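Long-range contact in centrosomal P4.1-associated protein (Danio rerio, PDB 4LD1), which probably binds tubulin and, through its C-terminal G-box domain, is thought to contribute to centriole architecture and elongation: residues 80-92 with 95-107. Sequence-based numbering, arbitrary orientation.
Sequences NNQTEKHFPDGRK and TFPDQTVKTLHPD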
ATOM      1  N   ASN A  80       9.737   9.377   2.001  1.00 34.60           N
ATOM      2  CA  ASN A  80      10.426   8.822   0.838  1.00 34.54           C
ATOM      3  C   ASN A  80       9.466   8.600  -0.330  1.00 37.22           C
ATOM      4  O   ASN A  80       9.837   7.990  -1.335  1.00 41.40           O
ATOM      5  CB  ASN A  80      11.081   7.495   1.206  1.00 35.52           C
ATOM      6  CG  ASN A  80      10.065   6.400   1.464  1.00 37.23           C
ATOM      7  OD1 ASN A  80       8.930   6.675   1.874  1.00 38.87           O
ATOM      8  ND2 ASN A  80      10.462   5.156   1.230  1.00 47.25           N
ATOM      9  N   ASN A  81       8.231   9.068  -0.154  0.59 33.93           N
ATOM     10  CA  ASN A  81       7.170   9.018  -1.161  0.59 33.35           C
ATOM     11  C   ASN A  81       6.408   7.694  -1.167  0.59 34.02           C
ATOM     12  O   ASN A  81       5.537   7.478  -2.006  0.59 41.70           O
ATOM     13  CB  ASN A  81       7.712   9.316  -2.560  0.59 36.67           C
ATOM     14  CG  ASN A  81       6.726  10.089  -3.416  0.59 46.33           C
ATOM     15  OD1 ASN A  81       5.510   9.964  -3.260  0.59 49.65           O
ATOM     16  ND2 ASN A  81       7.251  10.905  -4.323  0.59 56.25           N
ATOM     17  N   GLN A  82       6.732   6.817  -0.224  1.00 30.82           N
ATOM     18  CA  GLN A  82       5.976   5.590  -0.036  1.00 26.82           C
ATOM     19  C   GLN A  82       4.617   5.932   0.567  1.00 25.40           C
ATOM     20  O   GLN A  82       4.520   6.772   1.461  1.00 28.08           O
ATOM     21  CB  GLN A  82       6.737   4.640   0.886  1.00 27.77           C
ATOM     22  CG  GLN A  82       6.018   3.337   1.142  1.00 28.49           C
ATOM     23  CD  GLN A  82       6.948   2.243   1.630  1.00 37.41           C
ATOM     24  OE1 GLN A  82       8.111   2.179   1.235  1.00 36.99           O
ATOM     25  NE2 GLN A  82       6.448   1.400   2.520  1.00 35.35           N
ATOM     26  N   THR A  83       3.563   5.296   0.068  1.00 25.92           N
ATOM     27  CA  THR A  83       2.220   5.502   0.575  1.00 27.16           C
ATOM     28  C   THR A  83       1.555   4.164   0.827  1.00 24.95           C
ATOM     29  O   THR A  83       1.831   3.177   0.112  1.00 26.72           O
ATOM     30  CB  THR A  83       1.366   6.384  -0.377  1.00 30.46           C
ATOM     31  OG1 THR A  83       1.220   5.759  -1.659  1.00 37.26           O
ATOM     32  CG2 THR A  83       2.017   7.738  -0.561  1.00 32.40           C
ATOM     33  N   GLU A  84       0.676   4.081   1.801  1.00 30.33           N
ATOM     34  CA  GLU A  84       0.018   2.821   2.118  1.00 29.09           C
ATOM     35  C   GLU A  84      -1.436   3.021   2.395  1.00 27.39           C
ATOM     36  O   GLU A  84      -1.832   4.053   2.981  1.00 36.15           O
ATOM     37  CB  GLU A  84       0.676   2.153   3.319  1.00 32.22           C
ATOM     38  CG  GLU A  84       2.168   2.104   3.188  1.00 33.92           C
ATOM     39  CD  GLU A  84       2.833   1.310   4.268  1.00 38.34           C
ATOM     40  OE1 GLU A  84       2.136   0.842   5.190  1.00 49.20           O
ATOM     41  OE2 GLU A  84       4.067   1.157   4.195  1.00 37.25           O
ATOM     42  N   LYS A  85      -2.246   2.043   2.061  1.00 30.00           N
ATOM     43  CA  LYS A  85      -3.641   1.996   2.416  1.00 28.99           C
ATOM     44  C   LYS A  85      -3.862   0.782   3.291  1.00 27.16           C
ATOM     45  O   LYS A  85      -3.498  -0.336   2.900  1.00 30.36           O
ATOM     46  CB  LYS A  85      -4.497   1.909   1.159  1.00 32.67           C
ATOM     47  CG  LYS A  85      -4.362   3.094   0.239  1.00 38.07           C
ATOM     48  CD  LYS A  85      -5.431   3.040  -0.843  1.00 56.32           C
ATOM     49  CE  LYS A  85      -5.415   4.291  -1.722  1.00 65.10           C
ATOM     50  NZ  LYS A  85      -5.906   5.510  -0.993  1.00 76.94           N
ATOM     51  N   HIS A  86      -4.427   0.960   4.462  1.00 26.72           N
ATOM     52  CA  HIS A  86      -4.764  -0.103   5.372  1.00 29.09           C
ATOM     53  C   HIS A  86      -6.275  -0.176   5.414  1.00 27.60           C
ATOM     54  O   HIS A  86      -6.935   0.709   5.952  1.00 31.39           O
ATOM     55  CB  HIS A  86      -4.183   0.166   6.760  1.00 34.57           C
ATOM     56  CG  HIS A  86      -2.696   0.333   6.769  1.00 35.27           C
ATOM     57  ND1 HIS A  86      -1.958   0.376   7.931  1.00 51.15           N
ATOM     58  CD2 HIS A  86      -1.803   0.447   5.755  1.00 40.09           C
ATOM     59  CE1 HIS A  86      -0.679   0.520   7.635  1.00 43.00           C
ATOM     60  NE2 HIS A  86      -0.557   0.563   6.321  1.00 35.50           N
ATOM     61  N   PHE A  87      -6.832  -1.219   4.828  1.00 30.83           N
ATOM     62  CA  PHE A  87      -8.264  -1.396   4.694  1.00 35.85           C
ATOM     63  C   PHE A  87      -8.818  -2.062   5.949  1.00 37.10           C
ATOM     64  O   PHE A  87      -8.116  -2.812   6.629  1.00 40.41           O
ATOM     65  CB  PHE A  87      -8.572  -2.308   3.495  1.00 40.16           C
ATOM     66  CG  PHE A  87      -8.153  -1.744   2.171  1.00 38.07           C
ATOM     67  CD1 PHE A  87      -6.829  -1.788   1.768  1.00 38.75           C
ATOM     68  CD2 PHE A  87      -9.082  -1.161   1.330  1.00 46.78           C
ATOM     69  CE1 PHE A  87      -6.442  -1.263   0.554  1.00 40.32           C
ATOM     70  CE2 PHE A  87      -8.699  -0.634   0.111  1.00 47.35           C
ATOM     71  CZ  PHE A  87      -7.380  -0.689  -0.278  1.00 45.82           C
ATOM     72  N   PRO A  88     -10.096  -1.815   6.247  1.00 44.64           N
ATOM     73  CA  PRO A  88     -10.686  -2.345   7.480  1.00 49.22           C
ATOM     74  C   PRO A  88     -10.643  -3.872   7.574  1.00 46.85           C
ATOM     75  O   PRO A  88     -10.594  -4.406   8.687  1.00 53.49           O
ATOM     76  CB  PRO A  88     -12.138  -1.858   7.417  1.00 47.36           C
ATOM     77  CG  PRO A  88     -12.167  -0.783   6.416  1.00 46.94           C
ATOM     78  CD  PRO A  88     -11.048  -0.997   5.474  1.00 45.86           C
ATOM     79  N   ASP A  89     -10.650  -4.558   6.431  1.00 47.49           N
ATOM     80  CA  ASP A  89     -10.620  -6.025   6.412  1.00 41.68           C
ATOM     81  C   ASP A  89      -9.223  -6.626   6.623  1.00 44.88           C
ATOM     82  O   ASP A  89      -9.066  -7.844   6.586  1.00 50.26           O
ATOM     83  CB  ASP A  89     -11.240  -6.565   5.114  1.00 48.62           C
ATOM     84  CG  ASP A  89     -10.485  -6.132   3.865  1.00 57.32           C
ATOM     85  OD1 ASP A  89      -9.310  -5.736   3.963  1.00 51.98           O
ATOM     86  OD2 ASP A  89     -11.077  -6.195   2.767  1.00 67.47           O
ATOM     87  N   GLY A  90      -8.211  -5.783   6.817  1.00 44.83           N
ATOM     88  CA  GLY A  90      -6.867  -6.258   7.109  1.00 42.38           C
ATOM     89  C   GLY A  90      -5.921  -6.191   5.922  1.00 40.58           C
ATOM     90  O   GLY A  90      -4.714  -6.366   6.072  1.00 40.46           O
ATOM     91  N   ARG A  91      -6.470  -5.962   4.734  0.79 34.06           N
ATOM     92  CA  ARG A  91      -5.655  -5.759   3.546  0.79 32.40           C
ATOM     93  C   ARG A  91      -4.768  -4.536   3.691  0.79 30.96           C
ATOM     94  O   ARG A  91      -5.186  -3.525   4.248  0.79 34.18           O
ATOM     95  CB  ARG A  91      -6.548  -5.576   2.323  0.79 40.60           C
ATOM     96  CG  ARG A  91      -5.778  -5.509   1.014  0.79 53.16           C
ATOM     97  CD  ARG A  91      -6.590  -6.033  -0.159  0.79 58.60           C
ATOM     98  NE  ARG A  91      -7.437  -5.005  -0.757  0.79 57.46           N
ATOM     99  CZ  ARG A  91      -8.676  -4.725  -0.367  0.79 58.33           C
ATOM    100  NH1 ARG A  91      -9.356  -3.768  -0.986  0.79 63.05           N
ATOM    101  NH2 ARG A  91      -9.238  -5.388   0.637  0.79 57.80           N
ATOM    102  N   LYS A  92      -3.547  -4.635   3.190  1.00 30.39           N
ATOM    103  CA  LYS A  92      -2.627  -3.498   3.117  1.00 31.23           C
ATOM    104  C   LYS A  92      -2.146  -3.318   1.692  1.00 28.66           C
ATOM    105  O   LYS A  92      -1.748  -4.301   1.046  1.00 35.62           O
ATOM    106  CB  LYS A  92      -1.403  -3.700   4.006  1.00 35.24           C
ATOM    107  CG  LYS A  92      -1.602  -3.414   5.489  1.00 50.60           C
ATOM    108  CD  LYS A  92      -0.271  -3.370   6.277  1.00 62.74           C
ATOM    109  CE  LYS A  92       0.874  -2.691   5.502  1.00 61.25           C
ATOM    110  NZ  LYS A  92       2.072  -2.359   6.342  1.00 62.47           N
ATOM    111  N   THR A  95       2.320   1.395  -2.024  1.00 25.06           N
ATOM    112  CA  THR A  95       2.916   1.922  -3.228  1.00 28.15           C
ATOM    113  C   THR A  95       4.300   2.428  -2.853  1.00 26.53           C
ATOM    114  O   THR A  95       4.440   3.404  -2.097  1.00 26.77           O
ATOM    115  CB  THR A  95       2.069   3.043  -3.820  1.00 31.10           C
ATOM    116  OG1 THR A  95       0.751   2.550  -4.075  1.00 29.88           O
ATOM    117  CG2 THR A  95       2.669   3.555  -5.111  1.00 30.37           C
ATOM    118  N   PHE A  96       5.317   1.743  -3.354  1.00 26.98           N
ATOM    119  CA  PHE A  96       6.697   2.062  -3.060  1.00 29.06           C
ATOM    120  C   PHE A  96       7.128   3.280  -3.864  1.00 30.66           C
ATOM    121  O   PHE A  96       6.449   3.676  -4.813  1.00 30.42           O
ATOM    122  CB  PHE A  96       7.583   0.860  -3.385  1.00 27.57           C
ATOM    123  CG  PHE A  96       7.414  -0.281  -2.426  1.00 30.79           C
ATOM    124  CD1 PHE A  96       8.033  -0.262  -1.191  1.00 32.80           C
ATOM    125  CD2 PHE A  96       6.627  -1.357  -2.753  1.00 30.75           C
ATOM    126  CE1 PHE A  96       7.877  -1.304  -0.304  1.00 35.96           C
ATOM    127  CE2 PHE A  96       6.468  -2.413  -1.874  1.00 37.06           C
ATOM    128  CZ  PHE A  96       7.094  -2.382  -0.646  1.00 37.09           C
ATOM    129  N   PRO A  97       8.265   3.875  -3.493  1.00 37.29           N
ATOM    130  CA  PRO A  97       8.735   5.050  -4.231  1.00 36.56           C
ATOM    131  C   PRO A  97       8.977   4.763  -5.710  1.00 32.05           C
ATOM    132  O   PRO A  97       8.816   5.665  -6.527  1.00 37.75           O
ATOM    133  CB  PRO A  97      10.035   5.434  -3.504  1.00 36.49           C
ATOM    134  CG  PRO A  97       9.888   4.871  -2.145  1.00 36.03           C
ATOM    135  CD  PRO A  97       9.042   3.639  -2.264  1.00 33.78           C
ATOM    136  N   ASP A  98       9.325   3.521  -6.058  1.00 38.27           N
ATOM    137  CA  ASP A  98       9.571   3.161  -7.465  1.00 36.05           C
ATOM    138  C   ASP A  98       8.292   2.803  -8.225  1.00 35.64           C
ATOM    139  O   ASP A  98       8.338   2.422  -9.398  1.00 41.65           O
ATOM    140  CB  ASP A  98      10.638   2.066  -7.564  1.00 37.58           C
ATOM    141  CG  ASP A  98      10.158   0.695  -7.099  1.00 41.60           C
ATOM    142  OD1 ASP A  98       8.976   0.525  -6.743  1.00 38.85           O
ATOM    143  OD2 ASP A  98      10.991  -0.239  -7.102  1.00 48.79           O
ATOM    144  N   GLN A  99       7.164   2.968  -7.534  1.00 32.65           N
ATOM    145  CA  GLN A  99       5.793   2.814  -8.052  1.00 30.59           C
ATOM    146  C   GLN A  99       5.330   1.367  -8.201  1.00 28.06           C
ATOM    147  O   GLN A  99       4.235   1.104  -8.710  1.00 29.55           O
ATOM    148  CB  GLN A  99       5.577   3.603  -9.335  1.00 36.93           C
ATOM    149  CG  GLN A  99       5.712   5.138  -9.110  1.00 41.41           C
ATOM    150  CD  GLN A  99       4.760   5.701  -8.028  1.00 47.01           C
ATOM    151  OE1 GLN A  99       3.551   5.828  -8.242  1.00 51.43           O
ATOM    152  NE2 GLN A  99       5.320   6.058  -6.874  1.00 47.64           N
ATOM    153  N   THR A 100       6.132   0.440  -7.699  1.00 28.12           N
ATOM    154  CA  THR A 100       5.657  -0.921  -7.501  1.00 26.45           C
ATOM    155  C   THR A 100       4.493  -0.860  -6.517  1.00 26.29           C
ATOM    156  O   THR A 100       4.563  -0.138  -5.527  1.00 27.30           O
ATOM    157  CB  THR A 100       6.753  -1.832  -6.937  1.00 28.62           C
ATOM    158  OG1 THR A 100       7.813  -1.950  -7.894  1.00 33.82           O
ATOM    159  CG2 THR A 100       6.198  -3.246  -6.624  1.00 28.61           C
ATOM    160  N   VAL A 101       3.425  -1.602  -6.784  1.00 25.28           N
ATOM    161  CA  VAL A 101       2.306  -1.704  -5.858  1.00 26.02           C
ATOM    162  C   VAL A 101       2.240  -3.118  -5.309  1.00 26.21           C
ATOM    163  O   VAL A 101       2.158  -4.092  -6.081  1.00 27.51           O
ATOM    164  CB  VAL A 101       0.974  -1.353  -6.530  1.00 27.34           C
ATOM    165  CG1 VAL A 101      -0.165  -1.427  -5.521  1.00 30.59           C
ATOM    166  CG2 VAL A 101       1.039   0.046  -7.142  1.00 32.62           C
ATOM    167  N   LYS A 102       2.302  -3.257  -3.998  1.00 25.32           N
ATOM    168  CA  LYS A 102       2.250  -4.526  -3.307  1.00 25.26           C
ATOM    169  C   LYS A 102       1.034  -4.618  -2.451  1.00 27.36           C
ATOM    170  O   LYS A 102       0.824  -3.754  -1.593  1.00 30.48           O
ATOM    171  CB  LYS A 102       3.488  -4.704  -2.445  1.00 29.14           C
ATOM    172  CG  LYS A 102       3.557  -6.024  -1.709  1.00 33.84           C
ATOM    173  CD  LYS A 102       4.882  -6.120  -1.009  1.00 38.42           C
ATOM    174  CE  LYS A 102       5.115  -7.444  -0.350  1.00 50.26           C
ATOM    175  NZ  LYS A 102       6.490  -7.434   0.223  1.00 58.83           N
ATOM    176  N   THR A 103       0.214  -5.627  -2.654  1.00 27.52           N
ATOM    177  CA  THR A 103      -0.941  -5.883  -1.822  1.00 29.71           C
ATOM    178  C   THR A 103      -0.704  -7.068  -0.903  1.00 27.06           C
ATOM    179  O   THR A 103      -0.337  -8.150  -1.374  1.00 26.30           O
ATOM    180  CB  THR A 103      -2.188  -6.127  -2.674  1.00 32.79           C
ATOM    181  OG1 THR A 103      -2.391  -4.993  -3.522  1.00 35.65           O
ATOM    182  CG2 THR A 103      -3.425  -6.324  -1.802  1.00 37.65           C
ATOM    183  N   LEU A 104      -0.914  -6.883   0.394  1.00 31.06           N
ATOM    184  CA  LEU A 104      -0.785  -7.954   1.370  1.00 28.32           C
ATOM    185  C   LEU A 104      -2.143  -8.293   1.943  1.00 34.81           C
ATOM    186  O   LEU A 104      -2.882  -7.409   2.396  1.00 36.36           O
ATOM    187  CB  LEU A 104       0.185  -7.558   2.488  1.00 32.29           C
ATOM    188  CG  LEU A 104       1.606  -7.243   2.011  1.00 40.49           C
ATOM    189  CD1 LEU A 104       1.750  -5.761   1.700  1.00 47.01           C
ATOM    190  CD2 LEU A 104       2.642  -7.690   3.028  1.00 46.04           C
ATOM    191  N   HIS A 105      -2.476  -9.576   1.936  1.00 32.89           N
ATOM    192  CA  HIS A 105      -3.748 -10.058   2.455  1.00 32.92           C
ATOM    193  C   HIS A 105      -3.554 -10.743   3.805  1.00 33.68           C
ATOM    194  O   HIS A 105      -2.493 -11.321   4.066  1.00 31.62           O
ATOM    195  CB  HIS A 105      -4.345 -11.056   1.459  1.00 32.34           C
ATOM    196  CG  HIS A 105      -4.554 -10.482   0.091  1.00 33.20           C
ATOM    197  ND1 HIS A 105      -5.790 -10.078  -0.367  1.00 42.53           N
ATOM    198  CD2 HIS A 105      -3.678 -10.218  -0.909  1.00 31.36           C
ATOM    199  CE1 HIS A 105      -5.668  -9.607  -1.596  1.00 40.41           C
ATOM    200  NE2 HIS A 105      -4.398  -9.687  -1.951  1.00 39.65           N
ATOM    201  N   PRO A 106      -4.591 -10.723   4.657  1.00 36.42           N
ATOM    202  CA  PRO A 106      -4.484 -11.320   5.993  1.00 38.71           C
ATOM    203  C   PRO A 106      -4.102 -12.803   6.004  1.00 40.05           C
ATOM    204  O   PRO A 106      -3.521 -13.258   6.993  1.00 45.59           O
ATOM    205  CB  PRO A 106      -5.892 -11.139   6.575  1.00 44.06           C
ATOM    206  CG  PRO A 106      -6.501 -10.044   5.815  1.00 45.38           C
ATOM    207  CD  PRO A 106      -5.867 -10.011   4.464  1.00 38.77           C
ATOM    208  N   ASP A 107      -4.421 -13.543   4.947  1.00 35.75           N
ATOM    209  CA  ASP A 107      -4.123 -14.981   4.902  1.00 34.98           C
ATOM    210  C   ASP A 107      -2.679 -15.282   4.500  1.00 32.42           C
ATOM    211  O   ASP A 107      -2.274 -16.445   4.437  1.00 35.32           O
ATOM    212  CB  ASP A 107      -5.106 -15.725   3.980  1.00 34.73           C
ATOM    213  CG  ASP A 107      -4.941 -15.364   2.505  1.00 36.86           C
ATOM    214  OD1 ASP A 107      -4.094 -14.512   2.169  1.00 29.40           O
ATOM    215  OD2 ASP A 107      -5.690 -15.939   1.679  1.00 43.34           O
TER
HETATM  216  O   HOH W   1       4.072   6.899  -4.271  1.00 60.06           O
HETATM  217  O   HOH W   2      -2.356  -8.055   5.770  1.00 54.78           O
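Proline rings lean on the neighbouring turn at both ends of this contact: Pro97 CG lies 3.2 Å from Asn80 O, and Pro106 CG 3.5 Å from Asp89 O. The two segments belong to the G-box domain, a long antiparallel run of short strands joined by hairpin turns, in which each strand pairs with the next in sequence. Strand 92-95, whose two ends fall one in each segment, makes both bridges. Thr83 with Thr95 and Lys92 with Leu104 are hydrogen-bonded pairs, each closed by two nearly straight N-H...O bonds.

At each end a long polar side chain lies beside a ring, at different plane angles. Gln82 runs alongside Phe96, its amide plane turned 71° from the ring and OE1 3.4 Å from CD1. Its NE2 donates, nearly in the amide plane, to the anti lone pair of Glu84 OE2, which fixes the amide's rotation; Glu84 OE1 accepts from His86 NE2.

At the other end, in one of two modelled conformers of Arg91, CG anti to the backbone N (chi1 -174°) and a roughly extended chi2 carry CD to 3.6 Å from Thr103 CG2 and alongside His105, whose ring is 24° from the guanidinium plane. The bend at chi3 then turns the guanidinium so that NH1 lies over one face of Phe87, offset toward the rim, and NH2 makes a salt bridge with Asp89 OD2. The other Asp89 oxygen, OD1, accepts from Arg91 N in an Asx turn matched by Asn80 and Gln82. Water extends the link between the segments near Asn81, where one molecule donates to Asn81 O at 2.8 Å and accepts from Gln99 NE2.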